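Local coordinates for protein ribonuclease VapC (PDB 7BY3) that probably acts as the magnesium-dependent RNA-cleaving toxin of a bacterial toxin-antitoxin system, at residues Q33-M45 and T57-I69. Sequence-based numbering, arbitrary orientation.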
# COMPACT_ATOMS: atom_id res chain seq x y z
N GLN B 33 7.63 16.10 -14.13
CA GLN B 33 7.76 14.73 -13.65
C GLN B 33 6.39 14.07 -13.51
O GLN B 33 5.48 14.63 -12.90
CB GLN B 33 8.50 14.72 -12.31
CG GLN B 33 8.69 13.35 -11.67
CD GLN B 33 9.23 13.46 -10.25
OE1 GLN B 33 8.70 14.20 -9.43
NE2 GLN B 33 10.30 12.72 -9.97
N ASN B 34 6.24 12.87 -14.07
CA ASN B 34 4.99 12.15 -13.94
C ASN B 34 5.05 11.19 -12.76
O ASN B 34 6.10 11.04 -12.12
CB ASN B 34 4.66 11.40 -15.23
CG ASN B 34 4.28 12.33 -16.35
OD1 ASN B 34 3.55 13.30 -16.15
ND2 ASN B 34 4.78 12.05 -17.55
N ALA B 35 3.94 10.51 -12.47
CA ALA B 35 3.84 9.77 -11.23
C ALA B 35 3.32 8.34 -11.41
O ALA B 35 2.63 8.03 -12.37
CB ALA B 35 2.95 10.52 -10.25
N ILE B 36 3.68 7.49 -10.45
CA ILE B 36 3.11 6.16 -10.32
C ILE B 36 2.88 5.86 -8.84
O ILE B 36 3.52 6.44 -7.97
CB ILE B 36 4.02 5.06 -10.91
CG1 ILE B 36 5.42 5.13 -10.31
CG2 ILE B 36 4.07 5.17 -12.43
CD1 ILE B 36 6.29 3.95 -10.68
N SER B 37 1.94 4.96 -8.57
CA SER B 37 1.70 4.49 -7.21
C SER B 37 2.80 3.52 -6.79
O SER B 37 3.52 2.98 -7.63
CB SER B 37 0.33 3.82 -7.10
OG SER B 37 0.16 3.22 -5.83
N LEU B 38 2.95 3.32 -5.48
CA LEU B 38 3.85 2.29 -4.97
C LEU B 38 3.39 0.90 -5.41
O LEU B 38 4.20 -0.00 -5.59
CB LEU B 38 3.94 2.37 -3.44
CG LEU B 38 5.09 1.64 -2.76
CD1 LEU B 38 6.42 1.94 -3.44
CD2 LEU B 38 5.15 2.00 -1.28
N ILE B 39 2.08 0.75 -5.58
CA ILE B 39 1.50 -0.49 -6.08
C ILE B 39 2.05 -0.83 -7.46
O ILE B 39 2.36 -1.98 -7.75
CB ILE B 39 -0.04 -0.40 -6.15
CG1 ILE B 39 -0.63 -0.33 -4.74
CG2 ILE B 39 -0.62 -1.58 -6.92
CD1 ILE B 39 -2.08 -0.72 -4.66
N THR B 40 2.16 0.19 -8.30
CA THR B 40 2.69 0.02 -9.65
C THR B 40 4.19 -0.31 -9.61
O THR B 40 4.65 -1.17 -10.35
CB THR B 40 2.46 1.28 -10.51
OG1 THR B 40 1.05 1.44 -10.74
CG2 THR B 40 3.16 1.15 -11.85
N TRP B 41 4.92 0.36 -8.73
CA TRP B 41 6.35 0.11 -8.57
C TRP B 41 6.62 -1.36 -8.27
O TRP B 41 7.50 -1.97 -8.87
CB TRP B 41 6.94 0.99 -7.46
CG TRP B 41 8.45 0.97 -7.39
CD1 TRP B 41 9.31 1.83 -8.01
CD2 TRP B 41 9.27 0.04 -6.67
NE1 TRP B 41 10.61 1.50 -7.72
CE2 TRP B 41 10.61 0.40 -6.90
CE3 TRP B 41 9.00 -1.06 -5.85
CZ2 TRP B 41 11.68 -0.30 -6.34
CZ3 TRP B 41 10.06 -1.76 -5.29
CH2 TRP B 41 11.39 -1.37 -5.54
N MET B 42 5.84 -1.93 -7.36
CA MET B 42 6.01 -3.33 -6.96
C MET B 42 5.68 -4.31 -8.09
O MET B 42 6.42 -5.26 -8.32
CB MET B 42 5.13 -3.64 -5.74
CG MET B 42 5.58 -2.95 -4.47
SD MET B 42 4.68 -3.52 -3.01
CE MET B 42 3.40 -2.28 -2.90
N GLU B 43 4.58 -4.07 -8.79
CA GLU B 43 4.15 -4.96 -9.86
C GLU B 43 5.07 -4.90 -11.07
O GLU B 43 5.19 -5.87 -11.82
CB GLU B 43 2.71 -4.64 -10.30
CG GLU B 43 1.66 -4.98 -9.26
CD GLU B 43 0.28 -5.18 -9.86
OE1 GLU B 43 0.20 -5.50 -11.07
OE2 GLU B 43 -0.73 -5.02 -9.13
N VAL B 44 5.73 -3.76 -11.27
CA VAL B 44 6.71 -3.64 -12.34
C VAL B 44 8.01 -4.36 -11.94
O VAL B 44 8.64 -5.03 -12.76
CB VAL B 44 7.01 -2.17 -12.68
CG1 VAL B 44 8.17 -2.06 -13.66
CG2 VAL B 44 5.77 -1.50 -13.27
N MET B 45 8.38 -4.24 -10.67
CA MET B 45 9.60 -4.87 -10.16
C MET B 45 9.49 -6.40 -10.19
O MET B 45 10.51 -7.09 -10.26
CB MET B 45 9.91 -4.38 -8.75
CG MET B 45 10.41 -2.95 -8.68
SD MET B 45 11.84 -2.64 -9.74
CE MET B 45 13.05 -3.73 -8.99
N THR B 57 15.58 -1.23 -14.49
CA THR B 57 14.17 -0.88 -14.31
C THR B 57 14.02 0.05 -13.12
O THR B 57 13.34 1.08 -13.20
CB THR B 57 13.30 -2.12 -14.10
OG1 THR B 57 13.41 -2.99 -15.24
CG2 THR B 57 11.84 -1.72 -13.91
N ARG B 58 14.65 -0.33 -12.01
CA ARG B 58 14.68 0.49 -10.81
C ARG B 58 15.24 1.88 -11.10
O ARG B 58 14.81 2.87 -10.52
CB ARG B 58 15.49 -0.22 -9.72
CG ARG B 58 15.88 0.65 -8.53
CD ARG B 58 16.10 -0.18 -7.27
NE ARG B 58 16.41 -1.58 -7.54
CZ ARG B 58 17.60 -2.04 -7.91
NH1 ARG B 58 18.62 -1.21 -8.06
NH2 ARG B 58 17.78 -3.34 -8.12
N MET B 59 16.18 1.95 -12.04
CA MET B 59 16.74 3.22 -12.48
C MET B 59 15.70 4.07 -13.20
O MET B 59 15.57 5.26 -12.94
CB MET B 59 17.94 2.99 -13.41
CG MET B 59 19.24 2.69 -12.67
SD MET B 59 20.61 2.37 -13.80
CE MET B 59 21.94 2.05 -12.64
N ALA B 60 14.95 3.44 -14.11
CA ALA B 60 13.94 4.15 -14.89
C ALA B 60 12.76 4.58 -14.02
O ALA B 60 12.22 5.67 -14.19
CB ALA B 60 13.47 3.29 -16.04
N LEU B 61 12.37 3.71 -13.09
CA LEU B 61 11.21 3.98 -12.24
C LEU B 61 11.46 5.12 -11.26
O LEU B 61 10.52 5.81 -10.86
CB LEU B 61 10.82 2.72 -11.47
CG LEU B 61 10.20 1.59 -12.30
CD1 LEU B 61 9.77 0.44 -11.41
CD2 LEU B 61 9.02 2.11 -13.11
N SER B 62 12.71 5.32 -10.88
CA SER B 62 13.07 6.33 -9.89
C SER B 62 12.95 7.75 -10.45
O SER B 62 13.07 8.73 -9.71
CB SER B 62 14.48 6.09 -9.36
OG SER B 62 15.44 6.19 -10.40
N THR B 63 12.72 7.85 -11.75
CA THR B 63 12.52 9.14 -12.41
C THR B 63 11.06 9.58 -12.30
O THR B 63 10.71 10.69 -12.69
CB THR B 63 12.93 9.09 -13.89
OG1 THR B 63 11.99 8.30 -14.62
CG2 THR B 63 14.32 8.49 -14.04
N PHE B 64 10.23 8.69 -11.78
CA PHE B 64 8.82 8.99 -11.53
C PHE B 64 8.62 9.46 -10.10
O PHE B 64 9.31 9.01 -9.19
CB PHE B 64 7.95 7.75 -11.77
CG PHE B 64 7.78 7.39 -13.21
CD1 PHE B 64 8.74 6.64 -13.87
CD2 PHE B 64 6.65 7.79 -13.91
CE1 PHE B 64 8.58 6.30 -15.20
CE2 PHE B 64 6.49 7.46 -15.24
CZ PHE B 64 7.45 6.71 -15.88
N ASN B 65 7.69 10.39 -9.90
CA ASN B 65 7.20 10.63 -8.56
C ASN B 65 6.53 9.35 -8.10
O ASN B 65 5.60 8.86 -8.74
CB ASN B 65 6.23 11.81 -8.52
CG ASN B 65 5.65 12.05 -7.14
OD1 ASN B 65 6.19 11.60 -6.14
ND2 ASN B 65 4.53 12.77 -7.09
N ILE B 66 7.00 8.79 -6.99
CA ILE B 66 6.47 7.52 -6.52
C ILE B 66 5.70 7.75 -5.23
O ILE B 66 6.28 8.07 -4.20
CB ILE B 66 7.59 6.49 -6.31
CG1 ILE B 66 8.36 6.27 -7.61
CG2 ILE B 66 7.00 5.17 -5.82
CD1 ILE B 66 9.55 5.36 -7.48
N ILE B 67 4.39 7.58 -5.32
CA ILE B 67 3.51 7.95 -4.23
C ILE B 67 3.13 6.76 -3.35
O ILE B 67 2.51 5.80 -3.82
CB ILE B 67 2.23 8.62 -4.77
CG1 ILE B 67 2.61 9.72 -5.77
CG2 ILE B 67 1.40 9.18 -3.63
CD1 ILE B 67 1.43 10.48 -6.32
N ASN B 68 3.51 6.82 -2.08
CA ASN B 68 3.20 5.77 -1.12
C ASN B 68 1.72 5.73 -0.78
O ASN B 68 1.00 6.72 -0.96
CB ASN B 68 4.01 5.97 0.16
CG ASN B 68 5.50 6.07 -0.09
OD1 ASN B 68 6.04 5.41 -0.98
ND2 ASN B 68 6.18 6.89 0.70
N ILE B 69 1.26 4.59 -0.27
CA ILE B 69 -0.11 4.47 0.20
C ILE B 69 -0.15 4.79 1.69
O ILE B 69 0.42 4.07 2.52
CB ILE B 69 -0.68 3.06 -0.04
CG1 ILE B 69 -0.50 2.65 -1.50
CG2 ILE B 69 -2.15 3.00 0.35
CD1 ILE B 69 0.24 1.35 -1.68
O HOH W 1 -0.24 4.93 -4.11
O HOH W 2 12.76 2.83 -8.19
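Asn65 N donates to Asn34 O (2.8 Å), the first of four backbone bonds that pair strands 35-37 and 65-67 in parallel and run on to Leu38 N. Ile36 takes part through both N and O, with Asn65 O and Ile67 N, and Leu38 N closes the series on Ile67 O. The amide NE2 of Gln33 adds a weak bond to Thr63 O (3.4 Å).

Where strand 35-37 runs into helix 38-50, Ser37 is the N-cap: its OG, anti to the backbone N (chi1 173°), accepts from Ile39 N (3.1 Å). A water links the same OG to Ile67 O, tying the helix start to the neighbouring strand. A second water, in the plane of the Trp41 indole, accepts from NE1 and donates to Arg58 O at 3.1 Å, bridging the two helices.

Apolar packing fills the angle between sheet and helices. Leu61 CD1 makes an off-centre CH-pi contact with the five-membered ring of Trp41, coming in obliquely (4.1 Å to its centroid), and also meets Val44 CG1 at 3.7 Å. Ile66 CD1 reaches Trp41 CD1, while the side chains of Ile36 and Phe64 cross at about a right angle, CG1 of the first against CB of the second. Beyond the cap, Ile69 CD1 presses on Ile39 CG1 (3.6 Å), and both isoleucines also touch Ile92 of helix 88-99.

The arrangement is a right-handed crossover between parallel strands of the PIN domain, made through two antiparallel helices (beta-alpha-alpha-beta); Ile39 sits about 7 Å, side chain to side chain, from Asp9, a predicted magnesium ligand.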